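Local structure of concanavalin A-like lectin protein kinase family protein (Theobroma cacao, 6CTH) at residues V45-R50 with E86-Y91; R70-V75 with L122-L127; H135-R140 with G161-V166. The protein probably transfers phosphate from ATP to protein substrates as a plant receptor-like kinase, and is seen here with its kinase domain holding an indolinone inhibitor. All coordinates share one frame; numbering follows the deposited sequence.

How the contacts relate
All three contacts belong to one protein kinase domain, yet their chemistry follows their place in it. Contact 1 is the buried one, a strand pair inside the N-lobe sheet that carries ligand-pocket residues. Contacts 2 and 3 are only partly buried. Contact 2 sets a loop against helix 112-132 through water and methyl packing, without a direct hydrogen bond, whereas contact 3 is a short ladder with two arginines meeting at one end, near the magnesium site. Contacts 1 and 2 meet where Tyr91 CD2 lies 3.6 Å from Val75 CG1. Contact 3 touches neither, but its strand 136-138 follows the helix of contact 2 in the chain.

Contact 1. Residues V45-R50 with E86-Y91; sequences VKKVSR and ELMLVY. With FE7 (N-{(3Z)-2-oxo-3-[phenyl({4-[(piperidin-1-yl)methyl]phenyl}amino)methylidene]-2,3-dihydro-1H-indol-5-yl}ethanesulfonamide), chain B.
Lys46 and Leu89 are joined by a reciprocal pair of backbone bonds, Lys46 N to Leu89 O at 2.8 Å and Leu89 N to Lys46 O at 3.0 Å, the first nearly straight at 165°. Val48 N continues the antiparallel ladder by giving its proton to Leu87 O at 3.0 Å. Followed outward, Tyr91 illustrates how such a strand pair builds a pocket. Its CB touches the inhibitor, 3.5 Å from FE7 C6. With CG beside the backbone N and opposite the carbonyl carbon (chi1 -49°), the ring is brought alongside the indolinone, FE7 C7 lying over one face, offset toward the rim. At the ring edge, near its plane, CE1 meets Lys46 CB at 4.1 Å, and at the far end the hydroxyl is hydrogen-bonded to Glu62. Tyr91 thus takes the place of a gatekeeper, just ahead of Glu92 and Met94, whose backbones bind the inhibitor. The long chain of Lys46, which makes a cation-pi contact with Phe28, lets NZ approach the sulfonamide oxygen FE7 O1 to 3.7 Å. Lys46 corresponds to the lysine of the kinase AxK motif. On the other face, Val45 CG1 packs on Met88 SD, and Lys47 reaches Glu86 through a bend at its last torsion (chi4 -73°), forming a salt bridge whose hydrogen bond, Lys47 NZ to Glu86 OE2 at 3.4 Å, is weak. A water accepts from Leu87 N at 2.9 Å and is placed to donate to Val48 O and Glu86 OE2, tying this end of the pair together. Within the N-lobe sheet, strand 41-48 is flanked by 29-36 and strand 86-92 by 77-83. Helix 54-66 packs against Leu87 and Leu89, and helix 7-14 against Val45 and Met88 on the reverse.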
loop_
_atom_site.group_PDB
_atom_site.type_symbol
_atom_site.label_atom_id
_atom_site.label_comp_id
_atom_site.label_asym_id
_atom_site.label_seq_id
_atom_site.Cartn_x
_atom_site.Cartn_y
_atom_site.Cartn_z
ATOM N N VAL A 45 17.957 4.688 -2.772
ATOM C CA VAL A 45 18.641 3.478 -3.179
ATOM C C VAL A 45 18.252 2.404 -2.171
ATOM O O VAL A 45 18.531 2.565 -0.984
ATOM C CB VAL A 45 20.155 3.665 -3.163
ATOM C CG1 VAL A 45 20.892 2.388 -3.560
ATOM C CG2 VAL A 45 20.554 4.831 -4.076
ATOM N N LYS A 46 17.639 1.332 -2.655
ATOM C CA LYS A 46 17.350 0.156 -1.846
ATOM C C LYS A 46 18.445 -0.887 -2.012
ATOM O O LYS A 46 18.698 -1.376 -3.117
ATOM C CB LYS A 46 15.998 -0.412 -2.240
ATOM C CG LYS A 46 15.592 -1.619 -1.400
ATOM C CD LYS A 46 14.139 -1.982 -1.594
ATOM C CE LYS A 46 13.701 -3.026 -0.572
ATOM N NZ LYS A 46 12.242 -3.191 -0.665
ATOM N N LYS A 47 19.107 -1.209 -0.895
ATOM C CA LYS A 47 20.113 -2.230 -0.829
ATOM C C LYS A 47 19.471 -3.531 -0.364
ATOM O O LYS A 47 18.980 -3.621 0.771
ATOM C CB LYS A 47 21.190 -1.801 0.155
ATOM C CG LYS A 47 22.363 -2.759 0.226
ATOM C CD LYS A 47 23.479 -2.104 1.010
ATOM C CE LYS A 47 24.724 -2.979 0.997
ATOM N NZ LYS A 47 24.583 -4.192 1.852
ATOM N N VAL A 48 19.470 -4.529 -1.233
ATOM C CA VAL A 48 18.785 -5.768 -0.957
ATOM C C VAL A 48 19.532 -6.591 0.070
ATOM O O VAL A 48 20.762 -6.632 0.110
ATOM C CB VAL A 48 18.553 -6.566 -2.239
ATOM C CG1 VAL A 48 18.038 -7.969 -1.975
ATOM C CG2 VAL A 48 17.604 -5.780 -3.148
ATOM N N SER A 49 18.731 -7.192 0.929
ATOM C CA SER A 49 19.186 -8.039 1.999
ATOM C C SER A 49 19.338 -9.456 1.415
ATOM O O SER A 49 18.372 -10.015 0.883
ATOM C CB SER A 49 18.140 -8.011 3.125
ATOM O OG SER A 49 18.416 -9.028 4.063
ATOM N N ARG A 50 20.534 -10.030 1.517
ATOM C CA ARG A 50 20.794 -11.429 1.107
ATOM C C ARG A 50 20.707 -12.409 2.289
ATOM O O ARG A 50 21.276 -13.505 2.216
ATOM C CB ARG A 50 22.196 -11.550 0.461
ATOM N N GLU A 86 26.047 -8.141 -4.737
ATOM C CA GLU A 86 25.153 -7.057 -4.321
ATOM C C GLU A 86 24.034 -6.739 -5.357
ATOM O O GLU A 86 24.276 -6.540 -6.545
ATOM C CB GLU A 86 25.948 -5.775 -4.015
ATOM C CG GLU A 86 26.965 -5.879 -2.865
ATOM C CD GLU A 86 26.449 -5.328 -1.547
ATOM O OE1 GLU A 86 27.257 -4.757 -0.778
ATOM O OE2 GLU A 86 25.237 -5.482 -1.258
ATOM N N LEU A 87 22.817 -6.699 -4.861
ATOM C CA LEU A 87 21.619 -6.395 -5.663
ATOM C C LEU A 87 21.038 -5.094 -5.111
ATOM O O LEU A 87 20.912 -4.954 -3.881
ATOM C CB LEU A 87 20.596 -7.495 -5.525
ATOM C CG LEU A 87 20.949 -8.955 -5.785
ATOM C CD1 LEU A 87 19.889 -9.872 -5.205
ATOM C CD2 LEU A 87 21.118 -9.224 -7.249
ATOM N N MET A 88 20.735 -4.141 -5.997
ATOM C CA MET A 88 20.181 -2.835 -5.610
ATOM C C MET A 88 19.205 -2.235 -6.598
ATOM O O MET A 88 19.327 -2.495 -7.795
ATOM C CB MET A 88 21.292 -1.847 -5.391
ATOM C CG MET A 88 22.137 -2.346 -4.229
ATOM S SD MET A 88 23.120 -1.053 -3.641
ATOM C CE MET A 88 24.460 -1.360 -4.759
ATOM N N LEU A 89 18.284 -1.411 -6.079
ATOM C CA LEU A 89 17.199 -0.818 -6.851
ATOM C C LEU A 89 17.141 0.685 -6.554
ATOM O O LEU A 89 17.299 1.123 -5.393
ATOM C CB LEU A 89 15.866 -1.469 -6.507
ATOM C CG LEU A 89 15.753 -2.977 -6.733
ATOM C CD1 LEU A 89 14.683 -3.592 -5.822
ATOM C CD2 LEU A 89 15.487 -3.236 -8.215
ATOM N N VAL A 90 16.942 1.483 -7.596
ATOM C CA VAL A 90 17.032 2.934 -7.466
ATOM C C VAL A 90 15.736 3.581 -7.885
ATOM O O VAL A 90 15.200 3.233 -8.939
ATOM C CB VAL A 90 18.177 3.500 -8.364
ATOM C CG1 VAL A 90 18.376 4.982 -8.076
ATOM C CG2 VAL A 90 19.458 2.749 -8.111
ATOM N N TYR A 91 15.255 4.541 -7.099
ATOM C CA TYR A 91 13.977 5.215 -7.301
ATOM C C TYR A 91 14.132 6.711 -7.066
ATOM O O TYR A 91 15.158 7.152 -6.515
ATOM C CB TYR A 91 12.953 4.705 -6.286
ATOM C CG TYR A 91 12.828 3.214 -6.137
ATOM C CD1 TYR A 91 13.616 2.516 -5.248
ATOM C CD2 TYR A 91 11.844 2.514 -6.837
ATOM C CE1 TYR A 91 13.428 1.158 -5.042
ATOM C CE2 TYR A 91 11.692 1.167 -6.672
ATOM C CZ TYR A 91 12.471 0.480 -5.798
ATOM O OH TYR A 91 12.283 -0.866 -5.604
HETATM C C4 FE7 B . 11.213 5.070 -0.955
HETATM C C14 FE7 B . 10.597 3.550 3.962
HETATM C C5 FE7 B . 11.388 5.364 -2.320
HETATM C C6 FE7 B . 11.226 4.398 -3.298
HETATM C C11 FE7 B . 11.153 5.579 2.145
HETATM C C7 FE7 B . 10.854 3.122 -2.919
HETATM C C8 FE7 B . 11.775 7.322 -1.252
HETATM C C9 FE7 B . 11.466 6.299 -0.220
HETATM C C10 FE7 B . 11.416 6.607 1.122
HETATM C C12 FE7 B . 12.078 4.570 2.384
HETATM C C13 FE7 B . 11.797 3.562 3.287
HETATM N N1 FE7 B . 11.711 6.702 -2.454
HETATM N N2 FE7 B . 11.518 7.894 1.481
HETATM C C3 FE7 B . 10.820 3.782 -0.593
HETATM N N3 FE7 B . 13.034 11.140 6.830
HETATM O O2 FE7 B . 12.046 8.503 -1.071
HETATM C C2 FE7 B . 10.610 2.820 -1.583
HETATM N N FE7 B . 10.066 1.535 -1.292
HETATM S S FE7 B . 9.594 0.893 0.118
HETATM O O FE7 B . 10.201 1.619 1.187
HETATM O O1 FE7 B . 9.795 -0.518 0.022
HETATM C C1 FE7 B . 7.879 1.276 0.004
HETATM C C FE7 B . 7.434 0.956 -1.402
HETATM C C16 FE7 B . 9.950 5.561 2.839
HETATM C C15 FE7 B . 9.677 4.549 3.739
HETATM C C17 FE7 B . 11.586 8.569 2.720
HETATM C C22 FE7 B . 11.619 7.893 3.931
HETATM C C21 FE7 B . 11.643 8.599 5.120
HETATM C C20 FE7 B . 11.632 9.985 5.130
HETATM C C19 FE7 B . 11.595 10.651 3.917
HETATM C C18 FE7 B . 11.576 9.956 2.721
HETATM C C23 FE7 B . 11.676 10.751 6.430
HETATM C C28 FE7 B . 13.009 12.006 8.010
HETATM C C27 FE7 B . 14.394 12.491 8.370
HETATM C C26 FE7 B . 15.338 11.328 8.594
HETATM C C25 FE7 B . 15.282 10.355 7.434
HETATM C C24 FE7 B . 13.856 9.964 7.123
HETATM O O HOH W 1 22.780 -6.623 -1.961
#

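Contact 2. Residues R70-V75 with L122-L127; sequences RHKNLV and LASALL
Lys72 NZ is held both by Asn73 OD1, at 2.7 Å, and by a water at 2.9 Å that in turn lies 2.7 Å from Ser124 OG. The ammonium group therefore reaches the helix at second hand, and Ser124 OG has a further bond to Lys120 O one turn back. A second water repeats the device, 3.1 Å from His71 NE2 and donating to Ser124 O at 2.8 Å. The imidazole is fixed from its other nitrogen: with CG swung opposite the backbone N (chi1 -170°), ND1 accepts Asn73 N at 2.9 Å, a fairly straight bond (162°) within the type I turn from His71 to Leu74. Otherwise the segments meet directly through small groups and the imidazole. The methyl of Ala125 presses on Asn73 O at 3.4 Å and also meets Asn73 CB and Leu74 CD2, while Ser124 CB faces both Asn73 OD1 and His71 CE1. The sequence His71-Lys72-Asn73 matches the HxN motif with which kinases anchor the loop between helix C and the next strand to the C-lobe. Here Asn73 ND2 binds Ala155 O, and the His71 ring meets that of Tyr128. The loop, which links helix 54-66 to strand 77-83, thus lies against helix 112-132 and strand 155-157; helices 196-212 and 280-287 pack on the helix through Leu122, Ala123, Leu126 and Leu127.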
loop_
_atom_site.group_PDB
_atom_site.type_symbol
_atom_site.label_atom_id
_atom_site.label_comp_id
_atom_site.label_asym_id
_atom_site.label_seq_id
_atom_site.Cartn_x
_atom_site.Cartn_y
_atom_site.Cartn_z
ATOM N N ARG A 70 3.768 1.525 -15.936
ATOM C CA ARG A 70 3.940 2.970 -15.981
ATOM C C ARG A 70 2.578 3.567 -15.630
ATOM O O ARG A 70 1.634 3.392 -16.387
ATOM C CB ARG A 70 4.402 3.431 -17.355
ATOM C CG ARG A 70 5.714 2.809 -17.783
ATOM C CD ARG A 70 6.881 3.416 -17.032
ATOM N NE ARG A 70 8.148 3.076 -17.668
ATOM C CZ ARG A 70 8.750 1.901 -17.541
ATOM N NH1 ARG A 70 8.208 0.951 -16.795
ATOM N NH2 ARG A 70 9.898 1.676 -18.157
ATOM N N HIS A 71 2.476 4.299 -14.526
ATOM C CA HIS A 71 1.176 4.853 -14.139
ATOM C C HIS A 71 1.448 5.965 -13.143
ATOM O O HIS A 71 2.373 5.845 -12.303
ATOM C CB HIS A 71 0.214 3.764 -13.584
ATOM C CG HIS A 71 -1.194 4.201 -13.377
ATOM N ND1 HIS A 71 -1.622 4.883 -12.258
ATOM C CD2 HIS A 71 -2.300 4.016 -14.140
ATOM C CE1 HIS A 71 -2.932 5.103 -12.347
ATOM N NE2 HIS A 71 -3.374 4.549 -13.460
ATOM N N LYS A 72 0.606 6.996 -13.160
ATOM C CA LYS A 72 0.766 8.117 -12.225
ATOM C C LYS A 72 0.689 7.670 -10.753
ATOM O O LYS A 72 1.258 8.306 -9.889
ATOM C CB LYS A 72 -0.213 9.262 -12.451
ATOM C CG LYS A 72 -1.622 8.955 -12.100
ATOM C CD LYS A 72 -2.638 9.978 -12.625
ATOM C CE LYS A 72 -4.037 9.406 -12.490
ATOM N NZ LYS A 72 -4.568 9.256 -11.106
ATOM N N ASN A 73 -0.003 6.595 -10.488
ATOM C CA ASN A 73 -0.162 6.127 -9.095
ATOM C C ASN A 73 0.679 4.878 -8.809
ATOM O O ASN A 73 0.387 4.167 -7.853
ATOM C CB ASN A 73 -1.607 5.933 -8.772
ATOM C CG ASN A 73 -2.419 7.221 -8.951
ATOM O OD1 ASN A 73 -3.338 7.270 -9.768
ATOM N ND2 ASN A 73 -2.036 8.274 -8.239
ATOM N N LEU A 74 1.724 4.642 -9.598
ATOM C CA LEU A 74 2.695 3.599 -9.314
ATOM C C LEU A 74 4.106 4.132 -9.211
ATOM O O LEU A 74 4.527 4.975 -10.032
ATOM C CB LEU A 74 2.641 2.487 -10.341
ATOM C CG LEU A 74 1.365 1.673 -10.414
ATOM C CD1 LEU A 74 1.480 0.680 -11.546
ATOM C CD2 LEU A 74 1.168 0.904 -9.117
ATOM N N VAL A 75 4.891 3.601 -8.254
ATOM C CA VAL A 75 6.281 3.976 -8.166
ATOM C C VAL A 75 7.055 3.465 -9.378
ATOM O O VAL A 75 6.844 2.321 -9.801
ATOM C CB VAL A 75 6.893 3.353 -6.877
ATOM C CG1 VAL A 75 8.396 3.519 -6.854
ATOM C CG2 VAL A 75 6.235 3.968 -5.669
ATOM N N LEU A 122 -4.987 5.155 -4.959
ATOM C CA LEU A 122 -4.694 3.747 -4.760
ATOM C C LEU A 122 -5.638 2.886 -5.601
ATOM O O LEU A 122 -5.167 1.896 -6.206
ATOM C CB LEU A 122 -4.793 3.371 -3.253
ATOM C CG LEU A 122 -4.557 1.902 -2.938
ATOM C CD1 LEU A 122 -3.190 1.463 -3.312
ATOM C CD2 LEU A 122 -4.799 1.721 -1.433
ATOM N N ALA A 123 -6.921 3.253 -5.682
ATOM C CA ALA A 123 -7.893 2.469 -6.466
ATOM C C ALA A 123 -7.513 2.481 -7.963
ATOM O O ALA A 123 -7.556 1.443 -8.621
ATOM C CB ALA A 123 -9.303 2.960 -6.276
ATOM N N SER A 124 -7.092 3.648 -8.417
ATOM C CA SER A 124 -6.598 3.831 -9.826
ATOM C C SER A 124 -5.410 2.947 -10.107
ATOM O O SER A 124 -5.333 2.295 -11.154
ATOM C CB SER A 124 -6.294 5.300 -10.109
ATOM O OG SER A 124 -7.535 6.010 -10.205
ATOM N N ALA A 125 -4.454 2.911 -9.167
ATOM C CA ALA A 125 -3.314 1.998 -9.304
ATOM C C ALA A 125 -3.744 0.543 -9.451
ATOM O O ALA A 125 -3.240 -0.171 -10.294
ATOM C CB ALA A 125 -2.361 2.163 -8.123
ATOM N N LEU A 126 -4.641 0.112 -8.580
ATOM C CA LEU A 126 -5.117 -1.252 -8.587
ATOM C C LEU A 126 -5.863 -1.591 -9.875
ATOM O O LEU A 126 -5.756 -2.684 -10.382
ATOM C CB LEU A 126 -5.984 -1.508 -7.366
ATOM C CG LEU A 126 -6.047 -2.944 -6.883
ATOM C CD1 LEU A 126 -4.688 -3.609 -6.939
ATOM C CD2 LEU A 126 -6.617 -3.009 -5.475
ATOM N N LEU A 127 -6.650 -0.650 -10.365
ATOM C CA LEU A 127 -7.387 -0.871 -11.626
ATOM C C LEU A 127 -6.388 -1.130 -12.746
ATOM O O LEU A 127 -6.556 -2.030 -13.560
ATOM C CB LEU A 127 -8.258 0.317 -11.964
ATOM C CG LEU A 127 -9.072 0.218 -13.241
ATOM C CD1 LEU A 127 -10.060 -0.917 -13.185
ATOM C CD2 LEU A 127 -9.804 1.539 -13.534
HETATM O O HOH W 2 -6.173 3.349 -13.633
HETATM O O HOH W 3 -7.333 8.723 -10.264
#

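Contact 3. Residues H135-R140 with G161-V166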
loop_
_atom_site.group_PDB
_atom_site.type_symbol
_atom_site.label_atom_id
_atom_site.label_comp_id
_atom_site.label_asym_id
_atom_site.label_seq_id
_atom_site.Cartn_x
_atom_site.Cartn_y
_atom_site.Cartn_z
ATOM N N HIS A 135 -0.852 -8.403 -19.039
ATOM C CA HIS A 135 -1.177 -9.419 -18.045
ATOM C C HIS A 135 -1.649 -8.736 -16.759
ATOM O O HIS A 135 -1.142 -7.669 -16.365
ATOM C CB HIS A 135 0.030 -10.288 -17.734
ATOM C CG HIS A 135 0.634 -10.916 -18.951
ATOM N ND1 HIS A 135 1.692 -10.353 -19.629
ATOM C CD2 HIS A 135 0.250 -11.995 -19.676
ATOM C CE1 HIS A 135 1.966 -11.085 -20.696
ATOM N NE2 HIS A 135 1.096 -12.080 -20.756
ATOM N N CYS A 136 -2.592 -9.380 -16.102
ATOM C CA CYS A 136 -3.020 -8.957 -14.762
ATOM C C CYS A 136 -1.782 -9.091 -13.847
ATOM O O CYS A 136 -1.019 -10.049 -13.971
ATOM C CB CYS A 136 -4.142 -9.848 -14.282
ATOM S SG CYS A 136 -4.596 -9.624 -12.536
ATOM N N VAL A 137 -1.606 -8.115 -12.957
ATOM C CA VAL A 137 -0.573 -8.142 -11.929
ATOM C C VAL A 137 -1.302 -8.181 -10.592
ATOM O O VAL A 137 -2.124 -7.324 -10.299
ATOM C CB VAL A 137 0.314 -6.919 -11.997
ATOM C CG1 VAL A 137 1.284 -6.853 -10.830
ATOM C CG2 VAL A 137 1.094 -6.956 -13.298
ATOM N N LEU A 138 -0.979 -9.183 -9.794
ATOM C CA LEU A 138 -1.509 -9.260 -8.434
ATOM C C LEU A 138 -0.388 -8.780 -7.569
ATOM O O LEU A 138 0.726 -9.273 -7.685
ATOM C CB LEU A 138 -1.864 -10.698 -8.071
ATOM C CG LEU A 138 -2.918 -11.334 -8.947
ATOM C CD1 LEU A 138 -3.200 -12.745 -8.457
ATOM C CD2 LEU A 138 -4.184 -10.526 -8.924
ATOM N N HIS A 139 -0.652 -7.757 -6.775
ATOM C CA HIS A 139 0.381 -7.088 -5.983
ATOM C C HIS A 139 0.839 -7.920 -4.772
ATOM O O HIS A 139 2.068 -8.086 -4.525
ATOM C CB HIS A 139 -0.164 -5.731 -5.530
ATOM C CG HIS A 139 0.836 -4.891 -4.813
ATOM N ND1 HIS A 139 1.232 -5.142 -3.491
ATOM C CD2 HIS A 139 1.577 -3.840 -5.242
ATOM C CE1 HIS A 139 2.145 -4.242 -3.146
ATOM N NE2 HIS A 139 2.389 -3.457 -4.199
ATOM N N ARG A 140 -0.135 -8.361 -3.992
ATOM C CA ARG A 140 0.088 -9.254 -2.864
ATOM C C ARG A 140 0.640 -8.629 -1.593
ATOM O O ARG A 140 0.819 -9.320 -0.599
ATOM C CB ARG A 140 0.907 -10.466 -3.299
ATOM C CG ARG A 140 0.171 -11.329 -4.305
ATOM C CD ARG A 140 0.990 -12.522 -4.739
ATOM N NE ARG A 140 1.128 -13.500 -3.672
ATOM C CZ ARG A 140 2.268 -14.096 -3.347
ATOM N NH1 ARG A 140 3.378 -13.812 -4.006
ATOM N NH2 ARG A 140 2.297 -14.975 -2.361
ATOM N N GLY A 161 7.800 -6.889 -4.706
ATOM C CA GLY A 161 8.614 -8.074 -4.423
ATOM C C GLY A 161 7.855 -9.379 -4.324
ATOM O O GLY A 161 8.430 -10.422 -4.609
ATOM N N LEU A 162 6.572 -9.307 -3.968
ATOM C CA LEU A 162 5.649 -10.441 -3.953
ATOM C C LEU A 162 4.683 -10.458 -5.153
ATOM O O LEU A 162 3.836 -11.359 -5.265
ATOM C CB LEU A 162 4.845 -10.453 -2.647
ATOM C CG LEU A 162 5.612 -10.797 -1.385
ATOM C CD1 LEU A 162 4.677 -10.746 -0.204
ATOM C CD2 LEU A 162 6.231 -12.173 -1.559
ATOM N N ALA A 163 4.781 -9.461 -6.042
ATOM C CA ALA A 163 3.817 -9.322 -7.123
ATOM C C ALA A 163 3.996 -10.411 -8.169
ATOM O O ALA A 163 5.119 -10.884 -8.394
ATOM C CB ALA A 163 3.959 -7.944 -7.770
ATOM N N ARG A 164 2.902 -10.808 -8.798
ATOM C CA ARG A 164 2.969 -11.840 -9.807
ATOM C C ARG A 164 2.125 -11.554 -11.035
ATOM O O ARG A 164 1.057 -10.968 -10.939
ATOM C CB ARG A 164 2.509 -13.174 -9.213
ATOM C CG ARG A 164 3.325 -13.653 -8.030
ATOM C CD ARG A 164 4.694 -14.132 -8.472
ATOM N NE ARG A 164 5.464 -14.665 -7.357
ATOM C CZ ARG A 164 6.270 -13.941 -6.593
ATOM N NH1 ARG A 164 6.422 -12.649 -6.820
ATOM N NH2 ARG A 164 6.929 -14.513 -5.601
ATOM N N LEU A 165 2.631 -11.959 -12.192
ATOM C CA LEU A 165 1.862 -11.874 -13.431
ATOM C C LEU A 165 0.934 -13.049 -13.587
ATOM O O LEU A 165 1.314 -14.168 -13.272
ATOM C CB LEU A 165 2.824 -11.886 -14.628
ATOM C CG LEU A 165 3.619 -10.620 -14.819
ATOM C CD1 LEU A 165 4.683 -10.853 -15.883
ATOM C CD2 LEU A 165 2.742 -9.455 -15.260
ATOM N N VAL A 166 -0.282 -12.825 -14.056
ATOM C CA VAL A 166 -1.212 -13.921 -14.306
ATOM C C VAL A 166 -1.140 -14.284 -15.805
ATOM O O VAL A 166 -1.737 -13.599 -16.631
ATOM C CB VAL A 166 -2.639 -13.524 -13.880
ATOM C CG1 VAL A 166 -3.629 -14.678 -14.004
ATOM C CG2 VAL A 166 -2.628 -12.992 -12.459
HETATM O O HOH W 4 -3.621 -11.781 -17.224
HETATM O O HOH W 5 4.554 -7.106 -3.536
#
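Arg140 NH1 donates to Leu162 O at 2.8 Å, in the carbonyl plane on a lone pair, although the bond is bent (144°) and the oxygen is tilted from the guanidinium plane. A fold at chi3 (70°) bends the chain so that NH1 comes back to the carbonyl oxygen. Arg164 NH1 likewise binds Ala163 O, at 2.7 Å, but from above the carbonyl plane. The two guanidinium groups then meet steeply, their planes 67° apart, with Arg140 NH1 over the centre of the Arg164 face and 3.9 Å from its CZ. Leu138 and Arg164 exchange backbone bonds, Leu138 N to Arg164 O and Arg164 N to Leu138 O, both 2.9 Å, and Val166 N also donates to Cys136 O. Water bridges extend the pairing at either end, one between Cys136 N and Val166 O, the other between His139 O and Leu162 N. Outward from the ladder, Val137 CG2 packs on Leu165 CD2 at 3.6 Å, on the side covered by helix 54-66. On the other side, Val166 CG2 lies against Leu138 CG and Cys136 SG, both at 3.9 Å. The pair joins the HRD segment, His139-Arg140-Asp141, to the stretch just after the DFG glycine, Gly161, and Asp141 and Asp159 bind the magnesium ion. His139 bonds to Asp141 N and Gly158 O, bracing both motifs. Arg140 NH2 is taken by Leu176 O, so both terminal nitrogens of the HRD arginine donate to carbonyls of the activation segment. Its closeness to Arg164 is consistent with the basic pocket that RD kinases form to receive an activation-loop phosphate.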